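PDB 3FJ1: putative phosphosugar isomerase from Silicibacter pomeroyi DSS-3, which is of unconfirmed function but, as a double-SIS-domain protein, probably binds phosphosugars or related carbohydrate derivatives, perhaps as an isomerase or aminotransferase. Local coordinates for residues D194-E197 against M198-A201; V314-Y317 against S318-A322. All blocks are in the same frame, centred on the assembly; numbering follows the deposited sequence.

Along the chain the two contacts come in series, neither nested nor crossed, and neither closes a long loop: each is a local turn of helix. Contact 1, residues 194-201, starts helix 196-204 just before strand 208-212, the first of the second parallel sheet, whose five strands in order 2-1-3-4-5 with flanking helices form the alpha/beta fold of a SIS domain. Contact 2, residues 314-322, lies in helix 308-326, beyond the last strand of that sheet. Their centres are about 10 Å apart and they touch, Asp194 O lying 3.3 Å from Met319 CG and Arg199 CD 3.6 Å from Ala322 CB. The pair brings together the two helices that bracket the second sheet in sequence.

Contact 1 of 2, residues D194-E197 against M198-A201; sequences DWPE and MRVA
At the N-terminus of helix 196-204 the carbonyl of Trp195, the N-cap residue, receives Arg199 N at 3.2 Å, with Met198 N as a weaker donor, and the bonds Val200 N to Pro196 O and Ala201 N to Glu197 O continue the first turn. Arg199 reaches back over this turn to the residue ahead of the cap. Its NH1 makes one good bond and one weak one to Asp194. The good bond goes to the backbone O at 3.0 Å, with that oxygen in the guanidinium plane although the nitrogen stands above the carbonyl plane. The other, to OD1 at 2.8 Å, is a salt bridge whose hydrogen bond is weak, bent to 121°; the carboxylate and guanidinium planes are 77° apart. The aspartate can meet the arginine because its CG sits between the backbone N and carbonyl carbon (chi1 63°). Pro196 CA lies over one guanidinium face, 3.9 Å from Arg199 CZ, while a second carboxylate, that of Glu326, pairs with NE. With acids at two of its nitrogens, the guanidinium is held against rotation and its charge is probably well balanced. Next to the cap, Trp195 CB meets Met198 CB at 4.0 Å; the indole then leads away, its NE1 bonded to the carbonyl of Glu298. Both of these buried side chains turn into the domain: Trp195 rests on Ser315 and Met198, a selenomethionine, on Met319 of the helix 308-326, and both reach Leu258 in strand 257-259, while Met198 also touches Phe285 in strand 284-286.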
loop_
_atom_site.group_PDB
_atom_site.type_symbol
_atom_site.label_atom_id
_atom_site.label_comp_id
_atom_site.label_asym_id
_atom_site.label_seq_id
_atom_site.Cartn_x
_atom_site.Cartn_y
_atom_site.Cartn_z
ATOM N N ASP A 194 -12.929 25.224 -6.175
ATOM C CA ASP A 194 -11.983 25.243 -5.057
ATOM C C ASP A 194 -12.595 25.010 -3.681
ATOM O O ASP A 194 -11.929 25.170 -2.676
ATOM C CB ASP A 194 -11.051 26.461 -5.133
ATOM C CG ASP A 194 -11.768 27.770 -5.017
ATOM O OD1 ASP A 194 -12.885 27.814 -4.452
ATOM O OD2 ASP A 194 -11.165 28.781 -5.438
ATOM N N TRP A 195 -13.850 24.563 -3.661
ATOM C CA TRP A 195 -14.484 24.048 -2.440
ATOM C C TRP A 195 -14.302 24.904 -1.194
ATOM O O TRP A 195 -13.788 24.419 -0.173
ATOM C CB TRP A 195 -14.024 22.604 -2.145
ATOM C CG TRP A 195 -14.334 21.598 -3.218
ATOM C CD1 TRP A 195 -15.402 21.616 -4.069
ATOM C CD2 TRP A 195 -13.617 20.383 -3.508
ATOM N NE1 TRP A 195 -15.371 20.533 -4.882
ATOM C CE2 TRP A 195 -14.299 19.743 -4.556
ATOM C CE3 TRP A 195 -12.482 19.774 -2.971
ATOM C CZ2 TRP A 195 -13.866 18.522 -5.112
ATOM C CZ3 TRP A 195 -12.048 18.586 -3.524
ATOM C CH2 TRP A 195 -12.746 17.968 -4.589
ATOM N N PRO A 196 -14.798 26.148 -1.233
ATOM C CA PRO A 196 -14.640 27.080 -0.091
ATOM C C PRO A 196 -15.125 26.548 1.268
ATOM O O PRO A 196 -14.503 26.817 2.291
ATOM C CB PRO A 196 -15.442 28.322 -0.519
ATOM C CG PRO A 196 -16.292 27.896 -1.659
ATOM C CD PRO A 196 -15.597 26.740 -2.332
ATOM N N GLU A 197 -16.221 25.806 1.258
ATOM C CA GLU A 197 -16.780 25.200 2.469
ATOM C C GLU A 197 -15.784 24.217 3.107
ATOM O O GLU A 197 -15.685 24.153 4.327
ATOM C CB GLU A 197 -18.125 24.534 2.171
ATOM C CG GLU A 197 -18.082 23.347 1.170
ATOM C CD GLU A 197 -17.796 23.741 -0.314
ATOM O OE1 GLU A 197 -17.667 24.922 -0.668
ATOM O OE2 GLU A 197 -17.714 22.874 -1.124
HETATM N N MSE A 198 -15.015 23.474 2.295
HETATM C CA MSE A 198 -13.990 22.584 2.832
HETATM C C MSE A 198 -12.834 23.395 3.423
HETATM O O MSE A 198 -12.288 23.041 4.436
HETATM C CB MSE A 198 -13.450 21.649 1.739
HETATM C CG MSE A 198 -12.226 20.844 2.153
HETATM SE SE MSE A 198 -12.654 19.516 3.501
HETATM C CE MSE A 198 -13.654 18.400 2.297
ATOM N N ARG A 199 -12.463 24.487 2.764
ATOM C CA ARG A 199 -11.349 25.299 3.236
ATOM C C ARG A 199 -11.679 25.866 4.638
ATOM O O ARG A 199 -10.838 25.864 5.538
ATOM C CB ARG A 199 -10.994 26.400 2.233
ATOM C CG ARG A 199 -10.807 25.908 0.803
ATOM C CD ARG A 199 -9.989 26.828 -0.085
ATOM N NE ARG A 199 -10.423 28.233 -0.079
ATOM C CZ ARG A 199 -11.286 28.786 -0.919
ATOM N NH1 ARG A 199 -11.901 28.090 -1.840
ATOM N NH2 ARG A 199 -11.561 30.071 -0.810
ATOM N N VAL A 200 -12.905 26.348 4.821
ATOM C CA VAL A 200 -13.348 26.796 6.151
ATOM C C VAL A 200 -13.274 25.651 7.191
ATOM O O VAL A 200 -12.804 25.865 8.312
ATOM C CB VAL A 200 -14.781 27.390 6.103
ATOM C CG1 VAL A 200 -15.283 27.704 7.495
ATOM C CG2 VAL A 200 -14.768 28.624 5.213
ATOM N N ALA A 201 -13.727 24.458 6.818
ATOM C CA ALA A 201 -13.728 23.295 7.729
ATOM C C ALA A 201 -12.319 22.924 8.131
ATOM O O ALA A 201 -12.069 22.645 9.300
ATOM C CB ALA A 201 -14.409 22.066 7.131
#

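Contact 2 of 2, residues V314-Y317 against S318-A322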
loop_
_atom_site.group_PDB
_atom_site.type_symbol
_atom_site.label_atom_id
_atom_site.label_comp_id
_atom_site.label_asym_id
_atom_site.label_seq_id
_atom_site.Cartn_x
_atom_site.Cartn_y
_atom_site.Cartn_z
ATOM N N VAL A 314 -7.923 17.189 -9.695
ATOM C CA VAL A 314 -7.657 18.575 -10.137
ATOM C C VAL A 314 -8.437 19.563 -9.230
ATOM O O VAL A 314 -7.880 20.593 -8.773
ATOM C CB VAL A 314 -7.919 18.785 -11.641
ATOM C CG1 VAL A 314 -7.894 20.284 -11.988
ATOM C CG2 VAL A 314 -6.851 17.996 -12.509
ATOM N N SER A 315 -9.699 19.254 -8.961
ATOM C CA SER A 315 -10.492 20.094 -8.054
ATOM C C SER A 315 -9.860 20.123 -6.646
ATOM O O SER A 315 -9.801 21.166 -5.988
ATOM C CB SER A 315 -11.938 19.641 -8.014
ATOM O OG SER A 315 -12.588 19.906 -9.268
ATOM N N PHE A 316 -9.392 18.967 -6.196
ATOM C CA PHE A 316 -8.733 18.894 -4.894
ATOM C C PHE A 316 -7.483 19.775 -4.858
ATOM O O PHE A 316 -7.253 20.493 -3.876
ATOM C CB PHE A 316 -8.361 17.441 -4.550
ATOM C CG PHE A 316 -7.581 17.313 -3.261
ATOM C CD1 PHE A 316 -8.222 17.295 -2.059
ATOM C CD2 PHE A 316 -6.205 17.218 -3.265
ATOM C CE1 PHE A 316 -7.497 17.181 -0.877
ATOM C CE2 PHE A 316 -5.489 17.124 -2.092
ATOM C CZ PHE A 316 -6.124 17.097 -0.914
ATOM N N TYR A 317 -6.653 19.666 -5.897
ATOM C CA TYR A 317 -5.415 20.448 -5.980
ATOM C C TYR A 317 -5.716 21.941 -5.862
ATOM O O TYR A 317 -5.033 22.700 -5.168
ATOM C CB TYR A 317 -4.694 20.200 -7.308
ATOM C CG TYR A 317 -4.049 18.826 -7.519
ATOM C CD1 TYR A 317 -3.475 18.103 -6.471
ATOM C CD2 TYR A 317 -3.923 18.314 -8.807
ATOM C CE1 TYR A 317 -2.846 16.871 -6.704
ATOM C CE2 TYR A 317 -3.297 17.083 -9.043
ATOM C CZ TYR A 317 -2.757 16.382 -7.992
ATOM O OH TYR A 317 -2.145 15.157 -8.264
ATOM N N SER A 318 -6.748 22.337 -6.594
ATOM C CA SER A 318 -7.246 23.701 -6.611
ATOM C C SER A 318 -7.716 24.130 -5.206
ATOM O O SER A 318 -7.367 25.206 -4.751
ATOM C CB SER A 318 -8.368 23.818 -7.649
ATOM O OG SER A 318 -8.917 25.128 -7.644
HETATM N N MSE A 319 -8.469 23.279 -4.510
HETATM C CA MSE A 319 -8.879 23.562 -3.121
HETATM C C MSE A 319 -7.658 23.782 -2.201
HETATM O O MSE A 319 -7.569 24.801 -1.471
HETATM C CB MSE A 319 -9.782 22.461 -2.578
HETATM C CG MSE A 319 -10.354 22.682 -1.181
HETATM SE SE MSE A 319 -9.081 22.265 0.246
HETATM C CE MSE A 319 -9.185 20.299 0.108
ATOM N N VAL A 320 -6.684 22.866 -2.297
ATOM C CA VAL A 320 -5.465 22.937 -1.452
ATOM C C VAL A 320 -4.665 24.216 -1.735
ATOM O O VAL A 320 -4.234 24.898 -0.810
ATOM C CB VAL A 320 -4.594 21.680 -1.620
ATOM C CG1 VAL A 320 -3.196 21.838 -0.956
ATOM C CG2 VAL A 320 -5.335 20.425 -1.035
ATOM N N GLU A 321 -4.500 24.572 -2.999
ATOM C CA GLU A 321 -3.748 25.792 -3.319
ATOM C C GLU A 321 -4.474 27.015 -2.741
ATOM O O GLU A 321 -3.830 27.918 -2.188
ATOM C CB GLU A 321 -3.526 25.912 -4.823
ATOM C CG GLU A 321 -2.551 27.012 -5.229
ATOM C CD GLU A 321 -3.104 28.423 -5.162
ATOM O OE1 GLU A 321 -4.340 28.657 -5.373
ATOM O OE2 GLU A 321 -2.257 29.336 -4.944
ATOM N N ALA A 322 -5.800 27.072 -2.888
ATOM C CA ALA A 322 -6.563 28.200 -2.368
ATOM C C ALA A 322 -6.448 28.241 -0.836
ATOM O O ALA A 322 -6.337 29.307 -0.252
ATOM C CB ALA A 322 -8.025 28.109 -2.794
#
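Two side chains of the following turn, Val320 and Met319, close on the ring of Phe316, and this is the tight part of the contact, made of i to i+3 and i to i+4 pairs on one side of a helix. Val320 CG2 lies over one face of the ring in a CH-pi contact, 3.7 Å from the centroid and displaced toward the rim, where it comes within 3.4 Å of Phe316 CZ. The selenomethionine Met319 approaches obliquely from the same side of the ring, near CE1 and CD1, bending at chi2 and chi3 to bring its CE 3.7 Å from Phe316 CE1. With CG anti to the backbone N (chi1 176°), the ring reaches the methyls of the residues three and four positions on. Underneath, Val320 N bonds Phe316 O at 2.9 Å. Replacing Phe316 by an alanine removes the ring and is likely to leave the Val320 and Met319 methyls without an aromatic partner and a gap facing Ala223 of helix 217-231. The rest of the turn is looser between its own side chains: Tyr317 and Glu321 are joined mainly through the backbone, and Ala322, the partly exposed residue on the solvent side, touches nothing in 314-317. The buried polar ends of Tyr317, Ser318 and Glu321 find partners in other parts of the chain: OH with Glu222, OG with the carbonyl of Ile193, OE2 with Thr7. Helix 308-326 is accordingly enclosed on several flanks: Phe316 and Val320 pack on helix 217-231, Tyr317 and Glu321 on helix 8-41, and Met319 on helix 196-204.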